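Local coordinates for UDP-N-Acetylglucosamine 2-Epimerase (Thermus thermophilus, PDB 1V4V), which probably interconverts UDP-N-acetylglucosamine and UDP-N-acetylmannosamine by epimerisation at C2 of the sugar, at residues Asp100-Trp109 against Glu136-Leu146; Val145-Pro153 against Met356-Arg364. All blocks are in the same frame, centred on the assembly; numbering follows the deposited sequence.

Contacts 1 and 2 both lie in the domain built on the seven-stranded parallel sheet, their centres 16 Å apart. They follow one another along the chain and share Val145 and Leu146, where helix 136-146 gives way to strand 149-152. Contact 1 sets that helix beside helix 102-113, at the interface with the second subunit. Contact 2 brings helix 353-364, more than 200 residues later, against strand 149-152, so the C-terminal part of the chain returns to the first domain after building the six-stranded sheet of the second. The two also touch directly: Asp144 OD1 lies 2.9 Å from Asp150 OD2, where like charges would probably repel unless offset by neighbours such as His120 and Arg126.

Contact 1 of 2, residues Asp100-Trp109 against Glu136-Leu146; sequences DTLTTFAVAW and EEANRRLTDVL
Phe105 is the knob of this interface: its ring pushes into the hollow formed by Asn139, Leu142, Thr143 and Leu146 on helix 136-146. CG stands anti to the backbone N (chi1 169°), and the ring reaches across to the neighbouring helix. Leu142 CB covers one face at 3.8 Å from the ring centroid, a CH-pi contact displaced toward the rim, while CB of Trp109 lies over the opposite face. Thr143 OG1 sits in the ring plane at the edge; it also donates to Asn139 O, which Thr143 N reaches from the other face of the carbonyl plane. Farther along, the small Ala108 admits Thr143 CG2 at 3.9 Å from its CB, and Leu146 CD1 fills the notch between Phe105 and Trp109, 3.6 Å from Trp109 CA.

The two helices run nearly parallel, their axes 8.9 Å apart at an angle of 17°, as neighbouring helices do on one side of the parallel sheet of a Rossmann-like GT-B domain. Phe105 and Trp109 additionally meet Trp109 and Phe105 of the second subunit edge-to-face, which places this groove at the dimer interface.

At the N-terminal end of helix 102-113 the fit becomes polar. Asn139 directs its amide to the turn before the helix, ND2 donating to Asp100 O at 2.8 Å with the acceptor close to the amide plane. Asp100 OD1 meets Arg140 NH2 at 2.7 Å in a salt bridge, approached from above the carboxylate plane, the two flat groups being 82° apart. Arg140 simultaneously grips Glu137 OE1 side-on through NE and NH1, which fixes the guanidinium's rotation; Glu137 OE1 and OE2 also accept from the backbone N of Ser127 and Gly128, respectively.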
loop_
_atom_site.group_PDB
_atom_site.type_symbol
_atom_site.label_atom_id
_atom_site.label_comp_id
_atom_site.label_asym_id
_atom_site.label_seq_id
_atom_site.Cartn_x
_atom_site.Cartn_y
_atom_site.Cartn_z
ATOM N N ASP A 100 -8.891 -4.042 6.688
ATOM C CA ASP A 100 -8.126 -4.503 5.542
ATOM C C ASP A 100 -8.944 -4.736 4.274
ATOM O O ASP A 100 -8.510 -5.477 3.400
ATOM C CB ASP A 100 -7.424 -5.807 5.932
ATOM C CG ASP A 100 -6.796 -5.742 7.318
ATOM O OD1 ASP A 100 -6.718 -6.793 7.992
ATOM O OD2 ASP A 100 -6.366 -4.645 7.734
ATOM N N THR A 101 -10.119 -4.126 4.157
ATOM C CA THR A 101 -10.919 -4.343 2.955
ATOM C C THR A 101 -10.401 -3.550 1.757
ATOM O O THR A 101 -9.625 -2.610 1.908
ATOM C CB THR A 101 -12.398 -3.949 3.158
ATOM O OG1 THR A 101 -12.483 -2.539 3.394
ATOM C CG2 THR A 101 -13.007 -4.702 4.336
ATOM N N LEU A 102 -10.852 -3.943 0.569
ATOM C CA LEU A 102 -10.474 -3.267 -0.667
ATOM C C LEU A 102 -10.966 -1.812 -0.607
ATOM O O LEU A 102 -10.265 -0.886 -1.019
ATOM C CB LEU A 102 -11.112 -3.987 -1.860
ATOM C CG LEU A 102 -10.698 -3.564 -3.273
ATOM C CD1 LEU A 102 -9.260 -3.956 -3.516
ATOM C CD2 LEU A 102 -11.595 -4.242 -4.297
ATOM N N THR A 103 -12.174 -1.618 -0.084
ATOM C CA THR A 103 -12.740 -0.276 0.016
ATOM C C THR A 103 -11.879 0.603 0.912
ATOM O O THR A 103 -11.663 1.777 0.614
ATOM C CB THR A 103 -14.181 -0.321 0.559
ATOM O OG1 THR A 103 -14.998 -1.075 -0.343
ATOM C CG2 THR A 103 -14.757 1.093 0.692
ATOM N N THR A 104 -11.377 0.041 2.006
ATOM C CA THR A 104 -10.534 0.803 2.910
ATOM C C THR A 104 -9.288 1.306 2.202
ATOM O O THR A 104 -8.899 2.463 2.375
ATOM C CB THR A 104 -10.145 -0.035 4.147
ATOM O OG1 THR A 104 -11.272 -0.110 5.030
ATOM C CG2 THR A 104 -8.969 0.585 4.887
ATOM N N PHE A 105 -8.653 0.456 1.399
ATOM C CA PHE A 105 -7.468 0.921 0.688
ATOM C C PHE A 105 -7.851 1.958 -0.364
ATOM O O PHE A 105 -7.159 2.963 -0.534
ATOM C CB PHE A 105 -6.725 -0.220 -0.019
ATOM C CG PHE A 105 -5.662 0.274 -0.956
ATOM C CD1 PHE A 105 -4.588 1.018 -0.472
ATOM C CD2 PHE A 105 -5.787 0.097 -2.332
ATOM C CE1 PHE A 105 -3.655 1.589 -1.347
ATOM C CE2 PHE A 105 -4.859 0.662 -3.214
ATOM C CZ PHE A 105 -3.794 1.412 -2.719
ATOM N N ALA A 106 -8.944 1.710 -1.075
ATOM C CA ALA A 106 -9.383 2.632 -2.117
ATOM C C ALA A 106 -9.615 4.019 -1.525
ATOM O O ALA A 106 -9.279 5.027 -2.146
ATOM C CB ALA A 106 -10.655 2.117 -2.783
ATOM N N VAL A 107 -10.180 4.067 -0.320
ATOM C CA VAL A 107 -10.434 5.344 0.345
ATOM C C VAL A 107 -9.122 5.999 0.763
ATOM O O VAL A 107 -8.936 7.202 0.580
ATOM C CB VAL A 107 -11.351 5.157 1.585
ATOM C CG1 VAL A 107 -11.474 6.463 2.352
ATOM C CG2 VAL A 107 -12.730 4.688 1.137
ATOM N N ALA A 108 -8.205 5.206 1.317
ATOM C CA ALA A 108 -6.907 5.718 1.736
ATOM C C ALA A 108 -6.130 6.253 0.531
ATOM O O ALA A 108 -5.446 7.280 0.624
ATOM C CB ALA A 108 -6.102 4.620 2.424
ATOM N N TRP A 109 -6.233 5.565 -0.602
ATOM C CA TRP A 109 -5.520 6.014 -1.795
ATOM C C TRP A 109 -6.152 7.310 -2.320
ATOM O O TRP A 109 -5.450 8.213 -2.778
ATOM C CB TRP A 109 -5.539 4.919 -2.867
ATOM C CG TRP A 109 -4.588 5.162 -4.017
ATOM C CD1 TRP A 109 -3.461 5.935 -4.005
ATOM C CD2 TRP A 109 -4.674 4.602 -5.331
ATOM N NE1 TRP A 109 -2.841 5.891 -5.233
ATOM C CE2 TRP A 109 -3.565 5.080 -6.064
ATOM C CE3 TRP A 109 -5.581 3.741 -5.961
ATOM C CZ2 TRP A 109 -3.339 4.725 -7.399
ATOM C CZ3 TRP A 109 -5.355 3.388 -7.289
ATOM C CH2 TRP A 109 -4.242 3.880 -7.990
ATOM N N GLU A 136 -6.862 -9.254 1.434
ATOM C CA GLU A 136 -6.649 -8.514 2.680
ATOM C C GLU A 136 -5.217 -8.206 3.094
ATOM O O GLU A 136 -4.934 -7.094 3.538
ATOM C CB GLU A 136 -7.369 -9.215 3.840
ATOM C CG GLU A 136 -8.888 -9.118 3.784
ATOM C CD GLU A 136 -9.532 -10.185 2.914
ATOM O OE1 GLU A 136 -10.776 -10.183 2.809
ATOM O OE2 GLU A 136 -8.806 -11.025 2.341
ATOM N N GLU A 137 -4.318 -9.180 2.984
ATOM C CA GLU A 137 -2.925 -8.937 3.355
ATOM C C GLU A 137 -2.365 -7.832 2.456
ATOM O O GLU A 137 -1.681 -6.917 2.925
ATOM C CB GLU A 137 -2.085 -10.211 3.193
ATOM C CG GLU A 137 -0.584 -9.995 3.417
ATOM C CD GLU A 137 -0.183 -9.922 4.884
ATOM O OE1 GLU A 137 -1.047 -9.658 5.750
ATOM O OE2 GLU A 137 1.022 -10.119 5.168
ATOM N N ALA A 138 -2.656 -7.918 1.160
ATOM C CA ALA A 138 -2.181 -6.901 0.228
ATOM C C ALA A 138 -2.850 -5.574 0.561
ATOM O O ALA A 138 -2.195 -4.534 0.606
ATOM C CB ALA A 138 -2.505 -7.299 -1.213
ATOM N N ASN A 139 -4.155 -5.604 0.807
ATOM C CA ASN A 139 -4.870 -4.369 1.123
ATOM C C ASN A 139 -4.240 -3.594 2.273
ATOM O O ASN A 139 -4.029 -2.374 2.171
ATOM C CB ASN A 139 -6.338 -4.644 1.478
ATOM C CG ASN A 139 -7.170 -5.079 0.286
ATOM O OD1 ASN A 139 -6.803 -4.851 -0.866
ATOM N ND2 ASN A 139 -8.317 -5.696 0.565
ATOM N N ARG A 140 -3.936 -4.284 3.370
ATOM C CA ARG A 140 -3.366 -3.587 4.513
ATOM C C ARG A 140 -1.948 -3.105 4.284
ATOM O O ARG A 140 -1.580 -2.032 4.753
ATOM C CB ARG A 140 -3.470 -4.445 5.786
ATOM C CG ARG A 140 -3.010 -5.876 5.667
ATOM C CD ARG A 140 -3.651 -6.694 6.786
ATOM N NE ARG A 140 -3.203 -8.080 6.793
ATOM C CZ ARG A 140 -3.811 -9.057 7.458
ATOM N NH1 ARG A 140 -3.332 -10.291 7.410
ATOM N NH2 ARG A 140 -4.909 -8.802 8.162
ATOM N N ARG A 141 -1.152 -3.872 3.543
ATOM C CA ARG A 141 0.211 -3.443 3.262
ATOM C C ARG A 141 0.181 -2.210 2.353
ATOM O O ARG A 141 0.948 -1.267 2.557
ATOM C CB ARG A 141 1.001 -4.576 2.609
ATOM C CG ARG A 141 1.357 -5.687 3.588
ATOM C CD ARG A 141 2.107 -6.813 2.900
ATOM N NE ARG A 141 3.310 -6.325 2.236
ATOM C CZ ARG A 141 4.134 -7.093 1.531
ATOM N NH1 ARG A 141 3.887 -8.392 1.404
ATOM N NH2 ARG A 141 5.192 -6.556 0.937
ATOM N N LEU A 142 -0.713 -2.218 1.365
ATOM C CA LEU A 142 -0.849 -1.083 0.448
ATOM C C LEU A 142 -1.295 0.151 1.236
ATOM O O LEU A 142 -0.729 1.232 1.089
ATOM C CB LEU A 142 -1.879 -1.396 -0.642
ATOM C CG LEU A 142 -1.486 -2.440 -1.695
ATOM C CD1 LEU A 142 -2.705 -2.790 -2.542
ATOM C CD2 LEU A 142 -0.349 -1.892 -2.584
ATOM N N THR A 143 -2.314 -0.018 2.075
ATOM C CA THR A 143 -2.808 1.089 2.882
ATOM C C THR A 143 -1.708 1.692 3.754
ATOM O O THR A 143 -1.594 2.920 3.861
ATOM C CB THR A 143 -3.969 0.645 3.790
ATOM O OG1 THR A 143 -5.053 0.175 2.979
ATOM C CG2 THR A 143 -4.464 1.820 4.647
ATOM N N ASP A 144 -0.886 0.841 4.362
ATOM C CA ASP A 144 0.177 1.343 5.227
ATOM C C ASP A 144 1.316 2.043 4.505
ATOM O O ASP A 144 2.076 2.787 5.115
ATOM C CB ASP A 144 0.710 0.229 6.126
ATOM C CG ASP A 144 -0.306 -0.186 7.172
ATOM O OD1 ASP A 144 -1.184 0.645 7.485
ATOM O OD2 ASP A 144 -0.229 -1.324 7.676
ATOM N N VAL A 145 1.448 1.806 3.207
ATOM C CA VAL A 145 2.477 2.513 2.451
ATOM C C VAL A 145 2.101 4.000 2.488
ATOM O O VAL A 145 2.959 4.869 2.627
ATOM C CB VAL A 145 2.503 2.061 0.971
ATOM C CG1 VAL A 145 3.236 3.095 0.118
ATOM C CG2 VAL A 145 3.175 0.710 0.853
ATOM N N LEU A 146 0.803 4.268 2.386
ATOM C CA LEU A 146 0.269 5.630 2.343
ATOM C C LEU A 146 -0.034 6.316 3.671
ATOM O O LEU A 146 -0.301 7.516 3.696
ATOM C CB LEU A 146 -1.020 5.642 1.522
ATOM C CG LEU A 146 -0.981 4.945 0.167
ATOM C CD1 LEU A 146 -2.352 5.049 -0.471
ATOM C CD2 LEU A 146 0.095 5.581 -0.716
#

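Contact 2 of 2, residues Val145-Pro153 against Met356-Arg364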
loop_
_atom_site.group_PDB
_atom_site.type_symbol
_atom_site.label_atom_id
_atom_site.label_comp_id
_atom_site.label_asym_id
_atom_site.label_seq_id
_atom_site.Cartn_x
_atom_site.Cartn_y
_atom_site.Cartn_z
ATOM N N VAL A 145 1.448 1.806 3.207
ATOM C CA VAL A 145 2.477 2.513 2.451
ATOM C C VAL A 145 2.101 4.000 2.488
ATOM O O VAL A 145 2.959 4.869 2.627
ATOM C CB VAL A 145 2.503 2.061 0.971
ATOM C CG1 VAL A 145 3.236 3.095 0.118
ATOM C CG2 VAL A 145 3.175 0.710 0.853
ATOM N N LEU A 146 0.803 4.268 2.386
ATOM C CA LEU A 146 0.269 5.630 2.343
ATOM C C LEU A 146 -0.034 6.316 3.671
ATOM O O LEU A 146 -0.301 7.516 3.696
ATOM C CB LEU A 146 -1.020 5.642 1.522
ATOM C CG LEU A 146 -0.981 4.945 0.167
ATOM C CD1 LEU A 146 -2.352 5.049 -0.471
ATOM C CD2 LEU A 146 0.095 5.581 -0.716
ATOM N N THR A 147 0.008 5.577 4.768
ATOM C CA THR A 147 -0.340 6.154 6.060
ATOM C C THR A 147 0.651 7.106 6.713
ATOM O O THR A 147 1.862 6.860 6.746
ATOM C CB THR A 147 -0.667 5.043 7.059
ATOM O OG1 THR A 147 0.484 4.215 7.236
ATOM C CG2 THR A 147 -1.819 4.201 6.543
ATOM N N ASP A 148 0.106 8.199 7.239
ATOM C CA ASP A 148 0.891 9.212 7.933
ATOM C C ASP A 148 1.140 8.730 9.357
ATOM O O ASP A 148 2.233 8.888 9.899
ATOM C CB ASP A 148 0.122 10.533 7.971
ATOM C CG ASP A 148 0.802 11.578 8.838
ATOM O OD1 ASP A 148 1.955 11.964 8.526
ATOM O OD2 ASP A 148 0.178 12.003 9.836
ATOM N N LEU A 149 0.115 8.135 9.958
ATOM C CA LEU A 149 0.223 7.624 11.317
ATOM C C LEU A 149 -0.473 6.273 11.432
ATOM O O LEU A 149 -1.644 6.133 11.073
ATOM C CB LEU A 149 -0.400 8.619 12.304
ATOM C CG LEU A 149 -0.281 8.318 13.803
ATOM C CD1 LEU A 149 1.167 8.007 14.162
ATOM C CD2 LEU A 149 -0.791 9.523 14.601
ATOM N N ASP A 150 0.265 5.277 11.908
ATOM C CA ASP A 150 -0.280 3.935 12.102
ATOM C C ASP A 150 -0.528 3.744 13.586
ATOM O O ASP A 150 0.362 3.990 14.404
ATOM C CB ASP A 150 0.709 2.871 11.628
ATOM C CG ASP A 150 0.627 2.620 10.140
ATOM O OD1 ASP A 150 1.688 2.453 9.513
ATOM O OD2 ASP A 150 -0.499 2.581 9.603
ATOM N N PHE A 151 -1.738 3.312 13.928
ATOM C CA PHE A 151 -2.102 3.064 15.315
ATOM C C PHE A 151 -2.084 1.549 15.500
ATOM O O PHE A 151 -3.037 0.859 15.146
ATOM C CB PHE A 151 -3.491 3.639 15.587
ATOM C CG PHE A 151 -3.584 5.122 15.343
ATOM C CD1 PHE A 151 -3.116 6.026 16.291
ATOM C CD2 PHE A 151 -4.120 5.614 14.155
ATOM C CE1 PHE A 151 -3.182 7.406 16.064
ATOM C CE2 PHE A 151 -4.190 6.987 13.913
ATOM C CZ PHE A 151 -3.721 7.886 14.871
ATOM N N ALA A 152 -0.974 1.044 16.032
ATOM C CA ALA A 152 -0.795 -0.389 16.244
ATOM C C ALA A 152 -1.409 -0.859 17.554
ATOM O O ALA A 152 -1.196 -0.257 18.600
ATOM C CB ALA A 152 0.683 -0.732 16.214
ATOM N N PRO A 153 -2.175 -1.957 17.511
ATOM C CA PRO A 153 -2.802 -2.470 18.732
ATOM C C PRO A 153 -1.813 -3.112 19.704
ATOM O O PRO A 153 -2.024 -3.094 20.913
ATOM C CB PRO A 153 -3.818 -3.474 18.193
ATOM C CG PRO A 153 -3.119 -4.015 16.968
ATOM C CD PRO A 153 -2.572 -2.753 16.334
HETATM N N MSE A 356 -6.178 7.882 22.688
HETATM C CA MSE A 356 -4.813 7.941 22.182
HETATM C C MSE A 356 -4.791 8.161 20.673
HETATM O O MSE A 356 -3.955 8.911 20.166
HETATM C CB MSE A 356 -4.045 6.668 22.536
HETATM C CG MSE A 356 -3.532 6.647 23.969
HETATM SE SE MSE A 356 -2.418 5.117 24.310
HETATM C CE MSE A 356 -1.230 5.347 22.791
ATOM N N VAL A 357 -5.701 7.505 19.955
ATOM C CA VAL A 357 -5.778 7.680 18.509
ATOM C C VAL A 357 -6.122 9.141 18.241
ATOM O O VAL A 357 -5.482 9.800 17.416
ATOM C CB VAL A 357 -6.868 6.776 17.881
ATOM C CG1 VAL A 357 -7.095 7.152 16.413
ATOM C CG2 VAL A 357 -6.451 5.318 17.985
ATOM N N ALA A 358 -7.123 9.648 18.960
ATOM C CA ALA A 358 -7.562 11.033 18.808
ATOM C C ALA A 358 -6.428 12.014 19.086
ATOM O O ALA A 358 -6.243 12.987 18.353
ATOM C CB ALA A 358 -8.740 11.315 19.745
ATOM N N ARG A 359 -5.671 11.756 20.146
ATOM C CA ARG A 359 -4.558 12.625 20.503
ATOM C C ARG A 359 -3.430 12.493 19.488
ATOM O O ARG A 359 -2.677 13.438 19.259
ATOM C CB ARG A 359 -4.055 12.292 21.909
ATOM C CG ARG A 359 -5.010 12.755 23.006
ATOM C CD ARG A 359 -4.574 12.295 24.384
ATOM N NE ARG A 359 -5.415 12.874 25.432
ATOM C CZ ARG A 359 -5.354 12.533 26.716
ATOM N NH1 ARG A 359 -4.491 11.609 27.119
ATOM N NH2 ARG A 359 -6.150 13.123 27.600
ATOM N N GLY A 360 -3.310 11.314 18.886
ATOM C CA GLY A 360 -2.282 11.108 17.882
ATOM C C GLY A 360 -2.569 11.984 16.675
ATOM O O GLY A 360 -1.656 12.574 16.097
ATOM N N VAL A 361 -3.842 12.070 16.300
ATOM C CA VAL A 361 -4.270 12.886 15.169
ATOM C C VAL A 361 -4.069 14.373 15.482
ATOM O O VAL A 361 -3.540 15.128 14.664
ATOM C CB VAL A 361 -5.763 12.622 14.838
ATOM C CG1 VAL A 361 -6.252 13.591 13.779
ATOM C CG2 VAL A 361 -5.937 11.179 14.350
ATOM N N ALA A 362 -4.491 14.782 16.675
ATOM C CA ALA A 362 -4.346 16.169 17.105
ATOM C C ALA A 362 -2.877 16.579 17.017
ATOM O O ALA A 362 -2.554 17.692 16.597
ATOM C CB ALA A 362 -4.852 16.326 18.534
ATOM N N TRP A 363 -1.996 15.669 17.413
ATOM C CA TRP A 363 -0.559 15.911 17.378
ATOM C C TRP A 363 -0.074 16.129 15.945
ATOM O O TRP A 363 0.722 17.033 15.683
ATOM C CB TRP A 363 0.177 14.728 18.009
ATOM C CG TRP A 363 1.651 14.722 17.761
ATOM C CD1 TRP A 363 2.545 15.700 18.092
ATOM C CD2 TRP A 363 2.408 13.679 17.137
ATOM N NE1 TRP A 363 3.812 15.329 17.714
ATOM C CE2 TRP A 363 3.758 14.092 17.125
ATOM C CE3 TRP A 363 2.075 12.433 16.587
ATOM C CZ2 TRP A 363 4.779 13.304 16.585
ATOM C CZ3 TRP A 363 3.092 11.648 16.049
ATOM C CH2 TRP A 363 4.429 12.089 16.054
ATOM N N ARG A 364 -0.552 15.299 15.021
ATOM C CA ARG A 364 -0.170 15.426 13.620
ATOM C C ARG A 364 -0.666 16.742 13.044
ATOM O O ARG A 364 -0.028 17.323 12.164
ATOM C CB ARG A 364 -0.741 14.270 12.792
ATOM C CG ARG A 364 0.012 12.962 12.937
ATOM C CD ARG A 364 1.491 13.175 12.668
ATOM N NE ARG A 364 2.118 12.010 12.062
ATOM C CZ ARG A 364 3.431 11.846 11.953
ATOM N NH1 ARG A 364 4.255 12.776 12.414
ATOM N NH2 ARG A 364 3.918 10.755 11.377
#
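Arg364 and Asp148 make the polar grip of this contact. NE of Arg364 forms a salt bridge with Asp148 OD2 at 3.0 Å, and its NH2 donates to Asp148 O at 2.9 Å, a nearly straight bond whose acceptor lies at the guanidinium edge. One arginine thus holds both the carboxylate and the backbone carbonyl of the same residue. Bends at chi2 and chi3 fold the arginine back over Asp148, so that OD1 comes over one guanidinium face, with the two planes 33° apart. Trp363 CZ3 covers the opposite face, so the guanidinium lies between the carboxylate and the indole. Second partners extend the network: Glu169 forms a salt bridge with Arg364 NH1, and Tyr94 OH is hydrogen-bonded to Asp148 OD2. An alanine in place of Arg364 would remove the guanidinium and would probably leave Asp148 and Glu169 without this shared cationic partner and the Asp148 carbonyl without its NH2 donor.

Next to the charged groups, the aliphatic stem of Arg364 touches Leu149, CG lying 3.9 Å from CD2; the same methyl rests 3.5 Å from Gly360 O. Phe151 is the main apolar wedge. Val357 CG1 covers one face of its ring, 3.7 Å from the centroid and only 9° off the normal, a CH-pi contact, while Gly360 CA lies at the ring edge. A beta carbon modelled on Gly360 would come 2.8 Å from Phe151 CE1, evidence that the missing side chain makes room for the ring. Val361 CG2 adds a looser contact with Phe151 CZ at 4.0 Å. With strand and helix nearly antiparallel at 164°, the arrangement is that of a C-terminal helix crossing back to pack on the N-terminal domain's parallel sheet, a hallmark of the GT-B fold.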